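Local atomic coordinates of uncharacterized protein (Parabacteroides merdae, PDB entry 4R7F), a protein that is of unknown function but has three immunoglobulin-like beta-sandwich domains, with a region of the type 9 secretion system plug family near its N terminus, and binds magnesium. Residues G221-R226 against Y368-E373; Q268-R273 against S343-Y348. One frame throughout, in Å; residues are numbered along the deposited sequence.

Contact 1 (G221-R226 against Y368-E373); sequences GNEYRR and YQTQNE. With MG (magnesium ion), chain G.
OE2 of E223 is gripped from two directions: Q371 N donates to it at 2.8 Å along a nearly straight line (167°), arriving on the syn side 25° out of the carboxylate plane, and Y264 OH is hydrogen-bonded to the same oxygen. The other branch, E223 OE1, binds the magnesium ion at 2.4 Å. A bend at chi2 (-59°) curls the glutamate so that OE2 meets Q371 N while OE1 meets the ion. Q371 also supplies its carbonyl oxygen, Q371 O lying 2.2 Å from the magnesium. A water on the same ion donates to N222 O and to N372 OD1, bridging the two segments beside the metal. T370 wedges in where the backbones come nearest: its OG1 lies 2.9 Å from G221 O, one of two acceptors its proton could serve, and its CG2 rests 3.4 Å from N222 C. A glycine here would remove both branches and would probably open a gap beside N222 and leave G221 O without the nearby hydroxyl. N222 OD1 accepts E223 N at 2.7 Å in a bent bond, which probably limits movement of the backbone there. D269 and D271 complete the shell, so the ion sees only oxygen; its charge, with the two donors on OE2, probably eases the burial of the E223 carboxylate.

Contact 2 (Q268-R273 against S343-Y348); sequences QDQDGR and SYNYQY. With MG (magnesium ion), chain G.
S343 passes R273 O with its backbone on the way to N345, and is itself hydrogen-bonded to the backbone of F275, where strand 274-276 pairs antiparallel with strand 342-352. Y344 turns its ring from the loop onto M227 and I276, and only its backbone comes near R273 O. N345 makes all four hydrogen bonds across the contact. Its backbone N donates to R273 O at 2.9 Å, while CG, held beside the backbone N (chi1 -73°), carries the amide into the loop. N345 OD1 takes Q270 N at 2.7 Å, in the carbonyl plane on a lone pair, and a longer bond from G272 N at 3.2 Å. On the other branch, N345 ND2 donates to Q270 OE1 at 3.1 Å, the two amide planes being 50° apart. The amide is thus held through both ends and sits against the N-H groups of a type I' turn, Q270 to R273. Here Q270 O accepts R273 N and R273 NH1 from opposite faces, and G272 adopts a phi of 103° at which a side chain would jam against the carbonyl of D271. D269-Q270-D271-G272 ends a DxDxDG sequence, as in many calcium-binding loops; here D271 OD1 binds magnesium at 2.2 Å and both oxygens of D269 chelate it, D269 OD2 also accepting from Y224 N. Past the amide, a water donates to both N345 O and G272 O. Y346 then faces away from the turn, its hydroxyl bonded to D256, and Q347 returns to the loop's side of the strand, where it packs on Y224.

Following the chain from the N terminus, residues 221-226 come just after strand 207-219 and lead into strand 225-228; contact 1 closes the long loop from there to 368-373, which leads into strand 373-380. Contact 2 is nested inside that loop, joining the turn at 268-273 to strand 342-352. The two centres are 9 Å apart, and each contact gives the magnesium two of its protein residues, with one water on the ion common to both. They also meet in the sheet, where strands 225-228 and 342-352 are neighbours and R225 O probably accepts Y346 N at 2.8 Å. R273 forms a salt bridge with E373, whose carboxylate lies close to that of D271.

Contact 1 (G221-R226 against Y368-E373)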
loop_
_atom_site.group_PDB
_atom_site.type_symbol
_atom_site.label_atom_id
_atom_site.label_comp_id
_atom_site.label_asym_id
_atom_site.label_seq_id
_atom_site.Cartn_x
_atom_site.Cartn_y
_atom_site.Cartn_z
ATOM N N GLY A 221 -10.558 11.024 10.701
ATOM C CA GLY A 221 -9.960 12.176 10.011
ATOM C C GLY A 221 -10.291 12.196 8.537
ATOM O O GLY A 221 -11.339 11.662 8.103
ATOM N N ASN A 222 -9.382 12.798 7.782
ATOM C CA ASN A 222 -9.584 13.136 6.391
ATOM C C ASN A 222 -8.228 13.038 5.707
ATOM O O ASN A 222 -7.180 12.964 6.384
ATOM C CB ASN A 222 -10.125 14.564 6.250
ATOM C CG ASN A 222 -10.867 14.801 4.927
ATOM O OD1 ASN A 222 -10.730 14.042 3.987
ATOM N ND2 ASN A 222 -11.644 15.859 4.865
ATOM N N GLU A 223 -8.237 13.009 4.375
ATOM C CA GLU A 223 -6.978 13.083 3.629
ATOM C C GLU A 223 -6.416 14.457 3.875
ATOM O O GLU A 223 -7.154 15.448 3.988
ATOM C CB GLU A 223 -7.135 12.813 2.119
ATOM C CG GLU A 223 -7.908 11.519 1.755
ATOM C CD GLU A 223 -7.315 10.211 2.303
ATOM O OE1 GLU A 223 -6.168 10.167 2.827
ATOM O OE2 GLU A 223 -8.043 9.198 2.214
ATOM N N TYR A 224 -5.104 14.493 4.005
ATOM C CA TYR A 224 -4.417 15.717 4.311
ATOM C C TYR A 224 -4.574 16.621 3.108
ATOM O O TYR A 224 -4.752 16.175 1.944
ATOM C CB TYR A 224 -2.921 15.477 4.608
ATOM C CG TYR A 224 -2.623 14.873 5.959
ATOM C CD1 TYR A 224 -2.998 13.602 6.264
ATOM C CD2 TYR A 224 -1.932 15.597 6.941
ATOM C CE1 TYR A 224 -2.732 13.046 7.514
ATOM C CE2 TYR A 224 -1.672 15.069 8.180
ATOM C CZ TYR A 224 -2.058 13.773 8.467
ATOM O OH TYR A 224 -1.808 13.210 9.702
ATOM N N ARG A 225 -4.532 17.910 3.423
ATOM C CA ARG A 225 -4.486 18.959 2.442
ATOM C C ARG A 225 -3.120 18.968 1.798
ATOM O O ARG A 225 -2.106 18.631 2.449
ATOM C CB ARG A 225 -4.724 20.321 3.104
ATOM C CG ARG A 225 -6.105 20.501 3.704
ATOM C CD ARG A 225 -6.113 21.656 4.691
ATOM N NE ARG A 225 -7.285 21.679 5.535
ATOM C CZ ARG A 225 -8.445 22.240 5.212
ATOM N NH1 ARG A 225 -8.631 22.825 4.037
ATOM N NH2 ARG A 225 -9.430 22.207 6.083
ATOM N N ARG A 226 -3.087 19.368 0.522
ATOM C CA ARG A 226 -1.822 19.368 -0.240
ATOM C C ARG A 226 -1.611 20.690 -0.913
ATOM O O ARG A 226 -2.563 21.413 -1.247
ATOM C CB ARG A 226 -1.762 18.233 -1.268
ATOM C CG ARG A 226 -1.842 16.830 -0.662
ATOM C CD ARG A 226 -2.433 15.800 -1.615
ATOM N NE ARG A 226 -1.691 15.685 -2.887
ATOM C CZ ARG A 226 -2.235 15.658 -4.110
ATOM N NH1 ARG A 226 -3.554 15.730 -4.294
ATOM N NH2 ARG A 226 -1.451 15.549 -5.171
ATOM N N TYR A 368 -14.899 7.724 7.689
ATOM C CA TYR A 368 -14.379 6.348 7.861
ATOM C C TYR A 368 -13.553 5.850 6.681
ATOM O O TYR A 368 -12.693 5.008 6.876
ATOM C CB TYR A 368 -15.496 5.329 8.143
ATOM C CG TYR A 368 -16.238 4.924 6.898
ATOM C CD1 TYR A 368 -17.246 5.746 6.375
ATOM C CD2 TYR A 368 -15.905 3.751 6.207
ATOM C CE1 TYR A 368 -17.904 5.415 5.217
ATOM C CE2 TYR A 368 -16.556 3.406 5.031
ATOM C CZ TYR A 368 -17.564 4.234 4.566
ATOM O OH TYR A 368 -18.226 3.930 3.432
ATOM N N GLN A 369 -13.826 6.358 5.476
ATOM C CA GLN A 369 -13.115 5.931 4.265
ATOM C C GLN A 369 -11.655 6.347 4.240
ATOM O O GLN A 369 -10.893 5.808 3.446
ATOM C CB GLN A 369 -13.734 6.519 2.970
ATOM C CG GLN A 369 -15.232 6.358 2.742
ATOM C CD GLN A 369 -16.094 7.467 3.358
ATOM O OE1 GLN A 369 -15.762 8.092 4.383
ATOM N NE2 GLN A 369 -17.215 7.716 2.725
ATOM N N THR A 370 -11.291 7.366 5.027
ATOM C CA THR A 370 -9.985 8.011 4.925
ATOM C C THR A 370 -8.829 6.991 5.023
ATOM O O THR A 370 -8.795 6.132 5.913
ATOM C CB THR A 370 -9.839 9.099 6.027
ATOM O OG1 THR A 370 -10.781 10.133 5.750
ATOM C CG2 THR A 370 -8.425 9.697 6.061
ATOM N N GLN A 371 -7.900 7.096 4.101
ATOM C CA GLN A 371 -6.680 6.286 4.129
ATOM C C GLN A 371 -5.735 6.854 5.191
ATOM O O GLN A 371 -5.236 7.993 5.069
ATOM C CB GLN A 371 -6.015 6.261 2.734
ATOM C CG GLN A 371 -4.684 5.482 2.672
ATOM C CD GLN A 371 -3.386 6.260 3.065
ATOM O OE1 GLN A 371 -3.170 7.441 2.694
ATOM N NE2 GLN A 371 -2.488 5.552 3.782
ATOM N N ASN A 372 -5.510 6.076 6.246
ATOM C CA ASN A 372 -4.558 6.450 7.305
ATOM C C ASN A 372 -3.610 5.310 7.515
ATOM O O ASN A 372 -3.866 4.195 7.070
ATOM C CB ASN A 372 -5.289 6.723 8.618
ATOM C CG ASN A 372 -6.076 8.009 8.583
ATOM O OD1 ASN A 372 -5.551 9.089 8.252
ATOM N ND2 ASN A 372 -7.335 7.906 8.891
ATOM N N GLU A 373 -2.506 5.577 8.186
ATOM C CA GLU A 373 -1.600 4.503 8.569
ATOM C C GLU A 373 -1.501 4.418 10.085
ATOM O O GLU A 373 -1.684 5.412 10.766
ATOM C CB GLU A 373 -0.221 4.716 7.970
ATOM C CG GLU A 373 0.552 5.888 8.543
ATOM C CD GLU A 373 1.756 6.210 7.699
ATOM O OE1 GLU A 373 1.567 6.665 6.549
ATOM O OE2 GLU A 373 2.872 5.991 8.173
HETATM MG MG MG G . -4.307 9.741 4.217
HETATM O O HOH W 1 -5.292 10.832 6.099
#

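Contact 2 (Q268-R273 against S343-Y348)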
loop_
_atom_site.group_PDB
_atom_site.type_symbol
_atom_site.label_atom_id
_atom_site.label_comp_id
_atom_site.label_asym_id
_atom_site.label_seq_id
_atom_site.Cartn_x
_atom_site.Cartn_y
_atom_site.Cartn_z
ATOM N N GLN A 268 -5.400 11.668 -3.104
ATOM C CA GLN A 268 -4.271 10.820 -2.787
ATOM C C GLN A 268 -3.335 11.692 -1.936
ATOM O O GLN A 268 -2.935 12.758 -2.392
ATOM C CB GLN A 268 -3.600 10.366 -4.081
ATOM C CG GLN A 268 -2.776 9.104 -3.930
ATOM C CD GLN A 268 -1.683 8.986 -4.980
ATOM O OE1 GLN A 268 -1.557 9.834 -5.867
ATOM N NE2 GLN A 268 -0.875 7.936 -4.875
ATOM N N ASP A 269 -3.032 11.277 -0.701
ATOM C CA ASP A 269 -2.076 11.972 0.151
ATOM C C ASP A 269 -0.929 11.055 0.595
ATOM O O ASP A 269 -0.821 9.919 0.175
ATOM C CB ASP A 269 -2.776 12.606 1.371
ATOM C CG ASP A 269 -3.236 11.568 2.400
ATOM O OD1 ASP A 269 -3.115 10.356 2.137
ATOM O OD2 ASP A 269 -3.729 11.959 3.484
ATOM N N GLN A 270 -0.069 11.573 1.450
ATOM C CA GLN A 270 1.055 10.810 1.974
ATOM C C GLN A 270 1.102 10.965 3.505
ATOM O O GLN A 270 2.166 10.976 4.116
ATOM C CB GLN A 270 2.330 11.278 1.296
ATOM C CG GLN A 270 2.362 10.999 -0.209
ATOM C CD GLN A 270 1.612 12.028 -1.083
ATOM O OE1 GLN A 270 1.519 13.220 -0.763
ATOM N NE2 GLN A 270 1.081 11.555 -2.208
ATOM N N ASP A 271 -0.094 11.082 4.090
ATOM C CA ASP A 271 -0.350 11.086 5.546
ATOM C C ASP A 271 0.527 12.033 6.379
ATOM O O ASP A 271 1.039 11.627 7.433
ATOM C CB ASP A 271 -0.224 9.663 6.090
ATOM C CG ASP A 271 -1.273 8.693 5.514
ATOM O OD1 ASP A 271 -2.367 9.123 5.051
ATOM O OD2 ASP A 271 -0.984 7.465 5.578
ATOM N N GLY A 272 0.725 13.253 5.864
ATOM C CA GLY A 272 1.367 14.335 6.556
ATOM C C GLY A 272 2.797 14.575 6.114
ATOM O O GLY A 272 3.434 15.516 6.551
ATOM N N ARG A 273 3.303 13.747 5.222
ATOM C CA ARG A 273 4.667 13.913 4.755
ATOM C C ARG A 273 4.831 15.098 3.816
ATOM O O ARG A 273 3.850 15.655 3.280
ATOM C CB ARG A 273 5.154 12.650 4.042
ATOM C CG ARG A 273 5.212 11.432 4.939
ATOM C CD ARG A 273 5.529 10.180 4.149
ATOM N NE ARG A 273 5.743 9.063 5.070
ATOM C CZ ARG A 273 4.783 8.291 5.552
ATOM N NH1 ARG A 273 3.522 8.475 5.183
ATOM N NH2 ARG A 273 5.087 7.320 6.398
ATOM N N SER A 343 6.565 19.558 -2.151
ATOM C CA SER A 343 5.154 19.160 -1.982
ATOM C C SER A 343 4.919 18.897 -0.526
ATOM O O SER A 343 5.630 18.085 0.081
ATOM C CB SER A 343 4.815 17.873 -2.758
ATOM O OG SER A 343 5.219 17.972 -4.111
ATOM N N TYR A 344 3.907 19.548 0.031
ATOM C CA TYR A 344 3.580 19.401 1.463
ATOM C C TYR A 344 2.178 18.856 1.685
ATOM O O TYR A 344 1.216 19.337 1.071
ATOM C CB TYR A 344 3.734 20.755 2.188
ATOM C CG TYR A 344 5.190 21.177 2.400
ATOM C CD1 TYR A 344 5.976 21.666 1.341
ATOM C CD2 TYR A 344 5.783 21.107 3.672
ATOM C CE1 TYR A 344 7.299 22.045 1.540
ATOM C CE2 TYR A 344 7.099 21.468 3.868
ATOM C CZ TYR A 344 7.857 21.928 2.797
ATOM O OH TYR A 344 9.161 22.290 3.027
ATOM N N ASN A 345 2.066 17.851 2.557
ATOM C CA ASN A 345 0.787 17.535 3.196
ATOM C C ASN A 345 0.645 18.383 4.478
ATOM O O ASN A 345 1.617 18.624 5.197
ATOM C CB ASN A 345 0.713 16.072 3.659
ATOM C CG ASN A 345 0.564 15.042 2.533
ATOM O OD1 ASN A 345 0.148 13.926 2.802
ATOM N ND2 ASN A 345 0.925 15.375 1.313
ATOM N N TYR A 346 -0.580 18.742 4.823
ATOM C CA TYR A 346 -0.833 19.464 6.045
ATOM C C TYR A 346 -2.296 19.377 6.429
ATOM O O TYR A 346 -3.134 19.057 5.609
ATOM C CB TYR A 346 -0.390 20.945 5.928
ATOM C CG TYR A 346 -1.241 21.824 5.019
ATOM C CD1 TYR A 346 -1.078 21.831 3.638
ATOM C CD2 TYR A 346 -2.193 22.677 5.554
ATOM C CE1 TYR A 346 -1.862 22.677 2.829
ATOM C CE2 TYR A 346 -2.972 23.501 4.757
ATOM C CZ TYR A 346 -2.822 23.497 3.400
ATOM O OH TYR A 346 -3.620 24.357 2.654
ATOM N N GLN A 347 -2.586 19.671 7.694
ATOM C CA GLN A 347 -3.947 19.771 8.162
ATOM C C GLN A 347 -3.975 20.606 9.419
ATOM O O GLN A 347 -2.934 21.027 9.967
ATOM C CB GLN A 347 -4.514 18.393 8.446
ATOM C CG GLN A 347 -3.892 17.754 9.648
ATOM C CD GLN A 347 -4.414 16.356 9.947
ATOM O OE1 GLN A 347 -5.387 15.876 9.362
ATOM N NE2 GLN A 347 -3.754 15.693 10.884
ATOM N N TYR A 348 -5.186 20.807 9.892
ATOM C CA TYR A 348 -5.459 21.678 10.986
ATOM C C TYR A 348 -6.131 20.880 12.095
ATOM O O TYR A 348 -7.211 20.338 11.910
ATOM C CB TYR A 348 -6.397 22.787 10.514
ATOM C CG TYR A 348 -5.820 23.738 9.477
ATOM C CD1 TYR A 348 -4.840 24.695 9.800
ATOM C CD2 TYR A 348 -6.305 23.731 8.186
ATOM C CE1 TYR A 348 -4.364 25.573 8.842
ATOM C CE2 TYR A 348 -5.823 24.593 7.234
ATOM C CZ TYR A 348 -4.858 25.501 7.545
ATOM O OH TYR A 348 -4.444 26.351 6.538
HETATM MG MG MG G . -4.307 9.741 4.217
HETATM O O HOH W 2 4.202 18.128 6.070
HETATM O O HOH W 1 -5.292 10.832 6.099
#